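Local coordinates for protein prolyl endopeptidase (Myxococcus xanthus, PDB 2BKL) that probably hydrolyses oligopeptides as a serine endopeptidase, cutting after proline and much less readily after alanine, at residues V344-L349 / R355-P360; N367-E372 / Y378-S383; D507-A512 / G540-Q545. All blocks are in the same frame, centred on the assembly; numbering follows the deposited sequence.

Contact 1: V344-L349 / R355-P360; sequences VRVATL and RTVQLP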
ATOM      1  N   VAL A 344       3.587 -15.736 -14.177  1.00  5.46           N
ATOM      2  CA  VAL A 344       5.012 -15.507 -14.056  1.00  7.18           C
ATOM      3  C   VAL A 344       5.732 -16.297 -15.144  1.00  6.95           C
ATOM      4  O   VAL A 344       5.516 -17.487 -15.327  1.00  7.41           O
ATOM      5  CB  VAL A 344       5.514 -15.877 -12.652  1.00  8.45           C
ATOM      6  CG1 VAL A 344       7.034 -15.659 -12.562  1.00  8.20           C
ATOM      7  CG2 VAL A 344       4.778 -15.023 -11.606  1.00  9.08           C
ATOM      8  N   ARG A 345       6.589 -15.601 -15.893  1.00  7.51           N
ATOM      9  CA  ARG A 345       7.308 -16.179 -17.034  1.00  7.32           C
ATOM     10  C   ARG A 345       8.812 -16.009 -16.850  1.00  8.07           C
ATOM     11  O   ARG A 345       9.298 -14.937 -16.444  1.00  9.40           O
ATOM     12  CB  ARG A 345       6.868 -15.486 -18.319  1.00  7.45           C
ATOM     13  CG  ARG A 345       5.380 -15.599 -18.614  1.00  9.26           C
ATOM     14  CD  ARG A 345       5.008 -14.998 -19.947  1.00 11.53           C
ATOM     15  NE  ARG A 345       3.564 -14.843 -20.073  1.00 11.80           N
ATOM     16  CZ  ARG A 345       2.963 -14.010 -20.917  1.00 13.83           C
ATOM     17  NH1 ARG A 345       3.654 -13.224 -21.720  1.00 14.79           N
ATOM     18  NH2 ARG A 345       1.637 -13.952 -20.942  1.00 17.76           N
ATOM     19  N   VAL A 346       9.547 -17.082 -17.094  1.00  7.74           N
ATOM     20  CA  VAL A 346      11.001 -17.095 -17.021  1.00  7.37           C
ATOM     21  C   VAL A 346      11.527 -16.984 -18.441  1.00  7.39           C
ATOM     22  O   VAL A 346      11.058 -17.690 -19.326  1.00  8.60           O
ATOM     23  CB  VAL A 346      11.529 -18.377 -16.339  1.00  9.11           C
ATOM     24  CG1 VAL A 346      13.068 -18.435 -16.353  1.00 10.18           C
ATOM     25  CG2 VAL A 346      11.020 -18.421 -14.921  1.00 10.02           C
ATOM     26  N   ALA A 347      12.453 -16.069 -18.642  1.00  6.91           N
ATOM     27  CA  ALA A 347      13.109 -15.845 -19.939  1.00  6.77           C
ATOM     28  C   ALA A 347      14.618 -15.792 -19.759  1.00  8.01           C
ATOM     29  O   ALA A 347      15.109 -15.538 -18.658  1.00  8.38           O
ATOM     30  CB  ALA A 347      12.631 -14.543 -20.567  1.00  8.22           C
ATOM     31  N   THR A 348      15.372 -15.987 -20.844  1.00  8.55           N
ATOM     32  CA  THR A 348      16.806 -15.807 -20.739  1.00  7.70           C
ATOM     33  C   THR A 348      17.116 -14.334 -20.641  1.00  7.90           C
ATOM     34  O   THR A 348      16.259 -13.470 -20.862  1.00  9.85           O
ATOM     35  CB  THR A 348      17.568 -16.389 -21.950  1.00  8.10           C
ATOM     36  OG1 THR A 348      17.253 -15.624 -23.113  1.00  9.17           O
ATOM     37  CG2 THR A 348      17.127 -17.836 -22.246  1.00  9.00           C
ATOM     38  N   LEU A 349      18.368 -14.035 -20.346  1.00  8.54           N
ATOM     39  CA  LEU A 349      18.835 -12.647 -20.308  1.00 10.84           C
ATOM     40  C   LEU A 349      18.746 -11.945 -21.673  1.00 10.39           C
ATOM     41  O   LEU A 349      18.769 -10.722 -21.741  1.00 12.54           O
ATOM     42  CB  LEU A 349      20.266 -12.587 -19.769  1.00 11.90           C
ATOM     43  CG  LEU A 349      20.472 -12.989 -18.316  1.00 14.16           C
ATOM     44  CD1 LEU A 349      21.971 -13.009 -17.989  1.00 14.06           C
ATOM     45  CD2 LEU A 349      19.707 -12.077 -17.372  1.00 14.23           C
ATOM     46  N   ARG A 355      10.067 -20.739 -19.841  1.00  8.68           N
ATOM     47  CA  ARG A 355       8.864 -21.410 -19.398  1.00  8.37           C
ATOM     48  C   ARG A 355       7.946 -20.461 -18.661  1.00  8.42           C
ATOM     49  O   ARG A 355       8.354 -19.376 -18.287  1.00  8.35           O
ATOM     50  CB  ARG A 355       9.222 -22.593 -18.507  1.00  9.06           C
ATOM     51  CG  ARG A 355       9.538 -22.250 -17.070  1.00 11.51           C
ATOM     52  CD  ARG A 355      10.013 -23.446 -16.298  1.00 13.02           C
ATOM     53  NE  ARG A 355      11.390 -23.784 -16.641  1.00 12.78           N
ATOM     54  CZ  ARG A 355      12.462 -23.257 -16.089  1.00 13.08           C
ATOM     55  NH1 ARG A 355      12.349 -22.388 -15.100  1.00 14.40           N
ATOM     56  NH2 ARG A 355      13.654 -23.649 -16.500  1.00 16.67           N
ATOM     57  N   THR A 356       6.708 -20.883 -18.454  1.00  8.29           N
ATOM     58  CA  THR A 356       5.750 -20.227 -17.588  1.00  8.12           C
ATOM     59  C   THR A 356       5.664 -21.026 -16.309  1.00  7.97           C
ATOM     60  O   THR A 356       5.576 -22.260 -16.319  1.00  8.48           O
ATOM     61  CB  THR A 356       4.383 -20.165 -18.295  1.00  8.28           C
ATOM     62  OG1 THR A 356       4.480 -19.284 -19.434  1.00 11.91           O
ATOM     63  CG2 THR A 356       3.326 -19.525 -17.422  1.00 10.13           C
ATOM     64  N   VAL A 357       5.729 -20.318 -15.189  1.00  7.25           N
ATOM     65  CA  VAL A 357       5.573 -20.933 -13.893  1.00  6.64           C
ATOM     66  C   VAL A 357       4.169 -21.498 -13.754  1.00  7.42           C
ATOM     67  O   VAL A 357       3.178 -20.810 -13.996  1.00  9.08           O
ATOM     68  CB  VAL A 357       5.879 -19.946 -12.755  1.00  8.18           C
ATOM     69  CG1 VAL A 357       5.755 -20.649 -11.401  1.00  9.59           C
ATOM     70  CG2 VAL A 357       7.252 -19.397 -12.886  1.00  9.55           C
ATOM     71  N   GLN A 358       4.061 -22.779 -13.407  1.00  7.51           N
ATOM     72  CA  GLN A 358       2.765 -23.418 -13.266  1.00  8.34           C
ATOM     73  C   GLN A 358       2.258 -23.249 -11.855  1.00  9.24           C
ATOM     74  O   GLN A 358       2.804 -23.789 -10.896  1.00 11.42           O
ATOM     75  CB  GLN A 358       2.874 -24.899 -13.624  1.00  7.33           C
ATOM     76  CG  GLN A 358       3.393 -25.132 -15.044  1.00  8.54           C
ATOM     77  CD  GLN A 358       2.499 -24.559 -16.124  1.00  8.37           C
ATOM     78  OE1 GLN A 358       1.309 -24.919 -16.217  1.00 10.04           O
ATOM     79  NE2 GLN A 358       3.050 -23.699 -16.969  1.00 10.37           N
ATOM     80  N   LEU A 359       1.199 -22.456 -11.739  1.00 10.95           N
ATOM     81  CA  LEU A 359       0.672 -22.074 -10.443  1.00  9.83           C
ATOM     82  C   LEU A 359      -0.269 -23.154  -9.926  1.00  9.16           C
ATOM     83  O   LEU A 359      -0.887 -23.902 -10.702  1.00 11.84           O
ATOM     84  CB  LEU A 359      -0.073 -20.750 -10.548  1.00 10.15           C
ATOM     85  CG  LEU A 359       0.768 -19.620 -11.135  1.00  9.18           C
ATOM     86  CD1 LEU A 359      -0.076 -18.349 -11.292  1.00  9.67           C
ATOM     87  CD2 LEU A 359       2.007 -19.335 -10.330  1.00 11.89           C
ATOM     88  N   PRO A 360      -0.434 -23.202  -8.620  1.00 11.94           N
ATOM     89  CA  PRO A 360      -1.305 -24.227  -8.023  1.00 13.35           C
ATOM     90  C   PRO A 360      -2.799 -24.054  -8.325  1.00 15.88           C
ATOM     91  O   PRO A 360      -3.570 -25.009  -8.190  1.00 20.21           O
ATOM     92  CB  PRO A 360      -1.032 -24.100  -6.517  1.00 14.77           C
ATOM     93  CG  PRO A 360      -0.153 -23.001  -6.309  1.00 14.82           C
ATOM     94  CD  PRO A 360       0.230 -22.367  -7.615  1.00 11.49           C
TER
HETATM   95  O   HOH W   1       2.382 -18.261 -13.964  1.00 13.12           O

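Contact 2: N367-E372 / Y378-S383; sequences NLMGLE and YYVFTS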
ATOM      1  N   ASN A 367       6.184 -12.319  -8.169  1.00  8.26           N
ATOM      2  CA  ASN A 367       7.302 -12.637  -9.029  1.00  7.17           C
ATOM      3  C   ASN A 367       8.258 -13.534  -8.260  1.00  7.34           C
ATOM      4  O   ASN A 367       8.206 -13.622  -7.029  1.00  8.85           O
ATOM      5  CB  ASN A 367       7.984 -11.365  -9.531  1.00  7.79           C
ATOM      6  CG  ASN A 367       8.731 -11.570 -10.840  1.00  7.59           C
ATOM      7  OD1 ASN A 367       8.692 -12.625 -11.410  1.00 10.50           O
ATOM      8  ND2 ASN A 367       9.351 -10.518 -11.342  1.00 10.23           N
ATOM      9  N   LEU A 368       9.136 -14.202  -8.974  1.00  8.52           N
ATOM     10  CA  LEU A 368      10.189 -14.951  -8.330  1.00  8.28           C
ATOM     11  C   LEU A 368      11.126 -14.022  -7.584  1.00  8.85           C
ATOM     12  O   LEU A 368      11.437 -12.917  -8.041  1.00 11.11           O
ATOM     13  CB  LEU A 368      10.963 -15.762  -9.342  1.00  9.14           C
ATOM     14  CG  LEU A 368      10.231 -16.897 -10.036  1.00 10.08           C
ATOM     15  CD1 LEU A 368      11.167 -17.589 -11.023  1.00 11.29           C
ATOM     16  CD2 LEU A 368       9.680 -17.881  -9.029  1.00 12.22           C
ATOM     17  N   MET A 369      11.515 -14.480  -6.393  1.00  9.54           N
ATOM     18  CA  MET A 369      12.357 -13.753  -5.472  1.00 11.52           C
ATOM     19  C   MET A 369      13.600 -14.578  -5.179  1.00 10.96           C
ATOM     20  O   MET A 369      13.508 -15.741  -4.802  1.00 11.02           O
ATOM     21  CB  MET A 369      11.614 -13.495  -4.170  1.00 16.56           C
ATOM     22  CG  MET A 369      10.433 -12.559  -4.344  1.00 20.70           C
ATOM     23  SD  MET A 369       9.536 -12.476  -2.818  1.00 29.54           S
ATOM     24  CE  MET A 369       8.498 -13.784  -3.035  1.00 24.75           C
ATOM     25  N   GLY A 370      14.750 -13.948  -5.290  1.00  9.06           N
ATOM     26  CA  GLY A 370      16.010 -14.597  -5.043  1.00  9.96           C
ATOM     27  C   GLY A 370      17.141 -13.665  -5.364  1.00 10.34           C
ATOM     28  O   GLY A 370      17.085 -12.476  -5.060  1.00 12.22           O
ATOM     29  N   LEU A 371      18.160 -14.218  -5.989  1.00  8.99           N
ATOM     30  CA  LEU A 371      19.341 -13.459  -6.340  1.00  8.96           C
ATOM     31  C   LEU A 371      19.804 -13.853  -7.722  1.00  7.37           C
ATOM     32  O   LEU A 371      19.539 -14.956  -8.200  1.00  6.61           O
ATOM     33  CB  LEU A 371      20.495 -13.653  -5.332  1.00  9.93           C
ATOM     34  CG  LEU A 371      20.325 -13.073  -3.934  1.00 11.67           C
ATOM     35  CD1 LEU A 371      21.491 -13.455  -3.064  1.00 13.00           C
ATOM     36  CD2 LEU A 371      20.186 -11.592  -3.938  1.00 13.83           C
ATOM     37  N   GLU A 372      20.577 -12.969  -8.339  1.00  7.69           N
ATOM     38  CA  GLU A 372      21.011 -13.165  -9.704  1.00  7.84           C
ATOM     39  C   GLU A 372      21.911 -14.404  -9.873  1.00  7.82           C
ATOM     40  O   GLU A 372      21.969 -14.982 -10.949  1.00  9.15           O
ATOM     41  CB  GLU A 372      21.786 -11.934 -10.208  1.00  9.34           C
ATOM     42  CG  GLU A 372      20.972 -10.654 -10.161  1.00  9.41           C
ATOM     43  CD  GLU A 372      21.139  -9.854  -8.879  1.00 11.86           C
ATOM     44  OE1 GLU A 372      21.386 -10.466  -7.797  1.00 12.19           O
ATOM     45  OE2 GLU A 372      21.029  -8.608  -8.910  1.00 14.91           O
ATOM     46  N   TYR A 378      12.007 -18.120  -4.898  1.00  7.09           N
ATOM     47  CA  TYR A 378      10.769 -18.391  -4.210  1.00  7.98           C
ATOM     48  C   TYR A 378       9.665 -17.528  -4.753  1.00  8.93           C
ATOM     49  O   TYR A 378       9.908 -16.418  -5.242  1.00 10.41           O
ATOM     50  CB  TYR A 378      10.939 -18.111  -2.704  1.00  8.95           C
ATOM     51  CG  TYR A 378      11.958 -18.963  -2.001  1.00  9.41           C
ATOM     52  CD1 TYR A 378      13.300 -18.667  -2.101  1.00 11.67           C
ATOM     53  CD2 TYR A 378      11.577 -20.042  -1.227  1.00 11.71           C
ATOM     54  CE1 TYR A 378      14.247 -19.454  -1.460  1.00 14.09           C
ATOM     55  CE2 TYR A 378      12.513 -20.815  -0.578  1.00 13.36           C
ATOM     56  CZ  TYR A 378      13.827 -20.514  -0.709  1.00 14.35           C
ATOM     57  OH  TYR A 378      14.774 -21.286  -0.067  1.00 18.17           O
ATOM     58  N   TYR A 379       8.433 -18.019  -4.686  1.00  7.42           N
ATOM     59  CA  TYR A 379       7.304 -17.154  -4.923  1.00  8.00           C
ATOM     60  C   TYR A 379       6.187 -17.472  -3.956  1.00  9.22           C
ATOM     61  O   TYR A 379       6.102 -18.576  -3.403  1.00  8.95           O
ATOM     62  CB  TYR A 379       6.810 -17.216  -6.377  1.00 10.18           C
ATOM     63  CG  TYR A 379       6.015 -18.438  -6.768  1.00 10.65           C
ATOM     64  CD1 TYR A 379       6.633 -19.562  -7.276  1.00 11.77           C
ATOM     65  CD2 TYR A 379       4.621 -18.447  -6.676  1.00 11.92           C
ATOM     66  CE1 TYR A 379       5.872 -20.700  -7.675  1.00 12.71           C
ATOM     67  CE2 TYR A 379       3.885 -19.546  -7.057  1.00 13.12           C
ATOM     68  CZ  TYR A 379       4.532 -20.679  -7.532  1.00  9.97           C
ATOM     69  OH  TYR A 379       3.748 -21.747  -7.930  1.00 13.83           O
ATOM     70  N   VAL A 380       5.352 -16.468  -3.741  1.00  8.94           N
ATOM     71  CA  VAL A 380       4.199 -16.570  -2.857  1.00  8.67           C
ATOM     72  C   VAL A 380       2.943 -16.682  -3.676  1.00  9.42           C
ATOM     73  O   VAL A 380       2.783 -15.960  -4.658  1.00 10.06           O
ATOM     74  CB  VAL A 380       4.139 -15.296  -1.984  1.00 10.42           C
ATOM     75  CG1 VAL A 380       2.964 -15.327  -1.019  1.00 13.34           C
ATOM     76  CG2 VAL A 380       5.437 -15.070  -1.210  1.00 12.38           C
ATOM     77  N   PHE A 381       2.060 -17.594  -3.285  1.00 10.35           N
ATOM     78  CA  PHE A 381       0.748 -17.742  -3.894  1.00  9.92           C
ATOM     79  C   PHE A 381      -0.363 -17.644  -2.860  1.00  9.98           C
ATOM     80  O   PHE A 381      -0.281 -18.235  -1.787  1.00 10.21           O
ATOM     81  CB  PHE A 381       0.660 -19.070  -4.624  1.00 10.87           C
ATOM     82  CG  PHE A 381      -0.677 -19.309  -5.240  1.00  9.54           C
ATOM     83  CD1 PHE A 381      -0.965 -18.790  -6.494  1.00 10.96           C
ATOM     84  CD2 PHE A 381      -1.635 -20.039  -4.568  1.00 11.37           C
ATOM     85  CE1 PHE A 381      -2.184 -18.979  -7.062  1.00 10.34           C
ATOM     86  CE2 PHE A 381      -2.861 -20.226  -5.114  1.00 12.03           C
ATOM     87  CZ  PHE A 381      -3.148 -19.712  -6.366  1.00 10.28           C
ATOM     88  N   THR A 382      -1.393 -16.868  -3.157  1.00 10.90           N
ATOM     89  CA  THR A 382      -2.585 -16.786  -2.307  1.00 10.18           C
ATOM     90  C   THR A 382      -3.797 -16.792  -3.215  1.00  8.76           C
ATOM     91  O   THR A 382      -3.713 -16.561  -4.398  1.00  9.69           O
ATOM     92  CB  THR A 382      -2.670 -15.504  -1.432  1.00 13.43           C
ATOM     93  OG1 THR A 382      -2.624 -14.328  -2.289  1.00 15.39           O
ATOM     94  CG2 THR A 382      -1.476 -15.353  -0.542  1.00 17.03           C
ATOM     95  N   SER A 383      -4.959 -16.986  -2.622  1.00  8.66           N
ATOM     96  CA  SER A 383      -6.221 -16.677  -3.306  1.00 10.77           C
ATOM     97  C   SER A 383      -7.177 -16.172  -2.260  1.00  9.41           C
ATOM     98  O   SER A 383      -6.867 -16.151  -1.079  1.00  9.47           O
ATOM     99  CB  SER A 383      -6.815 -17.905  -4.036  1.00 10.87           C
ATOM    100  OG  SER A 383      -7.545 -18.761  -3.167  1.00 15.12           O
TER

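Contact 3: D507-A512 / G540-Q545; sequences DDFHAA and GAAMTQ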
ATOM      1  N   ASP A 507     -17.080   6.762 -10.964  1.00  4.77           N
ATOM      2  CA  ASP A 507     -18.093   6.187 -11.860  1.00  5.17           C
ATOM      3  C   ASP A 507     -17.971   4.662 -11.981  1.00  5.39           C
ATOM      4  O   ASP A 507     -18.970   3.950 -11.951  1.00  6.14           O
ATOM      5  CB  ASP A 507     -18.050   6.835 -13.216  1.00  5.44           C
ATOM      6  CG  ASP A 507     -18.465   8.274 -13.208  1.00  7.44           C
ATOM      7  OD1 ASP A 507     -19.156   8.738 -12.267  1.00  9.29           O
ATOM      8  OD2 ASP A 507     -18.124   8.987 -14.150  1.00  9.29           O
ATOM      9  N   ASP A 508     -16.752   4.148 -12.070  1.00  5.16           N
ATOM     10  CA  ASP A 508     -16.537   2.707 -12.064  1.00  3.79           C
ATOM     11  C   ASP A 508     -17.060   2.079 -10.788  1.00  5.35           C
ATOM     12  O   ASP A 508     -17.612   0.997 -10.823  1.00  5.93           O
ATOM     13  CB  ASP A 508     -15.055   2.362 -12.220  1.00  5.09           C
ATOM     14  CG  ASP A 508     -14.482   2.699 -13.571  1.00  4.97           C
ATOM     15  OD1 ASP A 508     -15.217   3.064 -14.528  1.00  5.53           O
ATOM     16  OD2 ASP A 508     -13.235   2.655 -13.718  1.00  6.63           O
ATOM     17  N   PHE A 509     -16.912   2.746  -9.644  1.00  4.91           N
ATOM     18  CA  PHE A 509     -17.362   2.173  -8.373  1.00  4.28           C
ATOM     19  C   PHE A 509     -18.871   2.218  -8.241  1.00  4.96           C
ATOM     20  O   PHE A 509     -19.469   1.234  -7.797  1.00  4.22           O
ATOM     21  CB  PHE A 509     -16.701   2.933  -7.222  1.00  4.61           C
ATOM     22  CG  PHE A 509     -16.632   2.181  -5.909  1.00  5.53           C
ATOM     23  CD1 PHE A 509     -16.014   0.955  -5.795  1.00  6.22           C
ATOM     24  CD2 PHE A 509     -17.176   2.725  -4.772  1.00  6.91           C
ATOM     25  CE1 PHE A 509     -15.899   0.311  -4.573  1.00  7.08           C
ATOM     26  CE2 PHE A 509     -17.066   2.075  -3.544  1.00  8.59           C
ATOM     27  CZ  PHE A 509     -16.425   0.862  -3.460  1.00  7.17           C
ATOM     28  N   HIS A 510     -19.491   3.351  -8.602  1.00  4.45           N
ATOM     29  CA  HIS A 510     -20.952   3.384  -8.600  1.00  4.87           C
ATOM     30  C   HIS A 510     -21.518   2.232  -9.483  1.00  5.27           C
ATOM     31  O   HIS A 510     -22.492   1.596  -9.113  1.00  5.34           O
ATOM     32  CB  HIS A 510     -21.512   4.667  -9.138  1.00  4.06           C
ATOM     33  CG  HIS A 510     -21.177   5.905  -8.358  1.00  5.57           C
ATOM     34  ND1 HIS A 510     -21.431   6.032  -7.010  1.00  7.52           N
ATOM     35  CD2 HIS A 510     -20.693   7.103  -8.777  1.00  5.44           C
ATOM     36  CE1 HIS A 510     -21.090   7.254  -6.630  1.00  6.76           C
ATOM     37  NE2 HIS A 510     -20.623   7.918  -7.675  1.00  6.37           N
ATOM     38  N   ALA A 511     -20.906   1.986 -10.636  1.00  4.07           N
ATOM     39  CA  ALA A 511     -21.368   0.942 -11.544  1.00  4.58           C
ATOM     40  C   ALA A 511     -21.187  -0.443 -10.942  1.00  5.17           C
ATOM     41  O   ALA A 511     -21.994  -1.332 -11.215  1.00  5.01           O
ATOM     42  CB  ALA A 511     -20.672   1.073 -12.887  1.00  5.17           C
ATOM     43  N   ALA A 512     -20.150  -0.661 -10.133  1.00  4.38           N
ATOM     44  CA  ALA A 512     -19.986  -1.948  -9.437  1.00  5.09           C
ATOM     45  C   ALA A 512     -21.142  -2.154  -8.462  1.00  5.60           C
ATOM     46  O   ALA A 512     -21.698  -3.255  -8.388  1.00  4.65           O
ATOM     47  CB  ALA A 512     -18.678  -1.993  -8.689  1.00  5.14           C
ATOM     48  N   GLY A 540     -15.865   8.208   0.324  1.00  5.87           N
ATOM     49  CA  GLY A 540     -16.422   9.518   0.585  1.00  5.79           C
ATOM     50  C   GLY A 540     -17.069  10.160  -0.617  1.00  5.07           C
ATOM     51  O   GLY A 540     -18.161  10.764  -0.510  1.00  5.05           O
ATOM     52  N   ALA A 541     -16.433  10.020  -1.788  1.00  5.14           N
ATOM     53  CA  ALA A 541     -16.984  10.502  -3.047  1.00  5.85           C
ATOM     54  C   ALA A 541     -18.252   9.712  -3.398  1.00  6.44           C
ATOM     55  O   ALA A 541     -19.262  10.268  -3.776  1.00  6.39           O
ATOM     56  CB  ALA A 541     -15.933  10.401  -4.143  1.00  7.68           C
ATOM     57  N   ALA A 542     -18.189   8.406  -3.214  1.00  6.20           N
ATOM     58  CA  ALA A 542     -19.320   7.559  -3.573  1.00  6.94           C
ATOM     59  C   ALA A 542     -20.535   7.957  -2.721  1.00  5.37           C
ATOM     60  O   ALA A 542     -21.636   8.112  -3.254  1.00  6.24           O
ATOM     61  CB  ALA A 542     -18.977   6.108  -3.386  1.00  6.48           C
ATOM     62  N   MET A 543     -20.341   8.150  -1.408  1.00  6.02           N
ATOM     63  CA  MET A 543     -21.482   8.386  -0.519  1.00  7.46           C
ATOM     64  C   MET A 543     -22.039   9.783  -0.678  1.00  7.54           C
ATOM     65  O   MET A 543     -23.215   9.994  -0.425  1.00  8.53           O
ATOM     66  CB  MET A 543     -21.144   8.071   0.925  1.00 11.58           C
ATOM     67  CG  MET A 543     -20.389   9.086   1.652  1.00 12.97           C
ATOM     68  SD  MET A 543     -20.304   8.739   3.461  1.00 11.01           S
ATOM     69  CE  MET A 543     -21.631   9.140   4.103  1.00 14.14           C
ATOM     70  N   THR A 544     -21.210  10.747  -1.093  1.00  6.29           N
ATOM     71  CA  THR A 544     -21.704  12.107  -1.308  1.00  6.50           C
ATOM     72  C   THR A 544     -22.364  12.277  -2.670  1.00  6.98           C
ATOM     73  O   THR A 544     -23.274  13.103  -2.823  1.00  8.17           O
ATOM     74  CB  THR A 544     -20.599  13.177  -1.101  1.00  5.89           C
ATOM     75  OG1 THR A 544     -19.425  12.864  -1.844  1.00  6.27           O
ATOM     76  CG2 THR A 544     -20.171  13.289   0.391  1.00  6.55           C
ATOM     77  N   GLN A 545     -21.911  11.527  -3.669  1.00  5.62           N
ATOM     78  CA  GLN A 545     -22.497  11.592  -5.026  1.00  5.94           C
ATOM     79  C   GLN A 545     -23.788  10.817  -5.202  1.00  6.83           C
ATOM     80  O   GLN A 545     -24.735  11.311  -5.825  1.00  9.18           O
ATOM     81  CB  GLN A 545     -21.472  11.110  -6.064  1.00  6.60           C
ATOM     82  CG  GLN A 545     -20.284  12.047  -6.162  1.00  7.08           C
ATOM     83  CD  GLN A 545     -19.288  11.680  -7.233  1.00  9.03           C
ATOM     84  OE1 GLN A 545     -19.337  10.596  -7.822  1.00  8.94           O
ATOM     85  NE2 GLN A 545     -18.351  12.593  -7.488  1.00 10.03           N
TER

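Contact 1: V344-L349 / R355-P360
Val344 and Val357 lie side by side where the last two strands of a sheet begin to part. From CB outward, Val357 works its way along its neighbour: CB rests 3.6 Å from Val344 O, and CG2 is 3.8 Å from Val344 CG1, with Val346 CG2 slightly farther off. CG1 stands anti to the backbone N (chi1 -178°), which carries it off to the ring of Tyr379 in the next blade. The backbone supplies the polar half of the contact. Val346 and Arg355 form an antiparallel hydrogen-bonded pair, Val346 N giving a bond of 2.8 Å to Arg355 O, and Val357 N reaches Val344 O at 2.8 Å. The return bond of that last pair is replaced by a water, which accepts from Val344 N and donates to Val357 O, so the strands separate while their polar groups remain paired. Arg355 folds alongside Val346 and takes its guanidinium to Val395 O, whereas Arg345, beside Thr356, turns to Glu343 and Asp317. Strands 341-348 and 353-356 thus make the outer hairpin of a four-stranded antiparallel blade, the repeating element of the beta-propeller domain in prolyl oligopeptidases.

Contact 2: N367-E372 / Y378-S383
Leu368 and Tyr379 cross on the tightly packed side of this contact, with Leu368 CD2 lying 3.9 Å from Tyr379 CD1 and almost as near to the CB of the same tyrosine. The approach to the ring is oblique. Tyr379 has its CG between the backbone N and the carbonyl carbon (chi1 76°), a placement that swings the ring away from the 367-372 segment to meet Tyr391 of the adjoining strand. Two backbone bonds fasten the same region: Met369 N donates to Tyr378 O at 2.8 Å, and Tyr378 N returns a bond of 2.8 Å to Met369 O, the first lying in the carbonyl plane. Met369 O also sits at the edge of the Tyr378 ring, 4.0 Å from Tyr378 CD1, and that buried ring meets Trp403 edge-to-face. The other side is nearer solvent. Met369 and Val380 are both partly exposed, and their side chains meet there methyl to methyl, Met369 CE to Val380 CG2 at 3.8 Å; the bend of the thioether at chi3 (-88°) brings CE back toward Tyr378 O. Beyond them the chain departs through the exposed Gly370. A single antiparallel bridge therefore ties the loop after strand 364-365 to strand 376-383, at the inner edge of a four-stranded propeller blade.

Contact 3: D507-A512 / G540-Q545
The imidazole of His510 presents its edge to the 540-545 helix. In the plane of the ring, NE2 donates to Gln545 OE1 at 3.0 Å, an almost straight bond (170°) that falls on a lone pair of the amide oxygen, while His510 CE1 lies 3.5 Å from Ala542 O. The Phe509 ring is likewise approached at its edge, where Ala542 CB comes to 4.1 Å from Phe509 CD2. No atom of the opposite helix is stacked on a face of either ring. Ala542 CB thus touches both rings, at the edge of Phe509 and obliquely at His510 CE1, 4.0 Å away, and this small side chain lets the imidazole come right up to the helix backbone. Gln545 arrives from the next turn with its chain extended beyond CG; the two side chains cross at about a right angle, with the ring and amide planes 35° apart. Both ends of that amide are used: OE1 accepts the hydrogen bond from His510 NE2 and NE2 of the glutamine binds Gln503 OE1, so its rotation is likely to be fixed. The other ring nitrogen, ND1, is bonded to Tyr550 OH, and the ring is thereby held from two directions. A leucine in place of His510 would probably cost Gln545 OE1 and Tyr550 OH the hydrogen bonds they share with the imidazole, leaving the glutamine amide held less firmly, by Gln503 among its remaining partners. The two helix segments cross at 68° with their axes 10.0 Å apart. Helix 534-545 directly follows Ser533, a residue of the ligand pocket and probably the nucleophile of the alpha/beta-hydrolase fold. Beneath the crossing, Phe509 and Ala542 both rest on Ile529 of strand 527-532, and Phe509 extends to Leu450 of strand 448-451, so helices 503-518 and 534-545 pack together against the central sheet.

Contacts 1 and 2 belong to adjacent blades of the propeller and touch each other, where Tyr379 packs on Val357 and Pro360 and Val344 packs on Asn367; contact 3 lies in the hydrolase domain, its centre about 38 Å and 35 Å from theirs. Burial does not follow that division. Contact 1 is partly buried and farthest from the centre of the chain, with a water standing in for one of its bonds, whereas contacts 2 and 3 are largely enclosed. Both propeller contacts rely on backbone bonds between extended chains, flanked by aliphatic and aromatic side chains. In contact 3 the helices satisfy their own backbones, and the crossing bond passes instead between side chains.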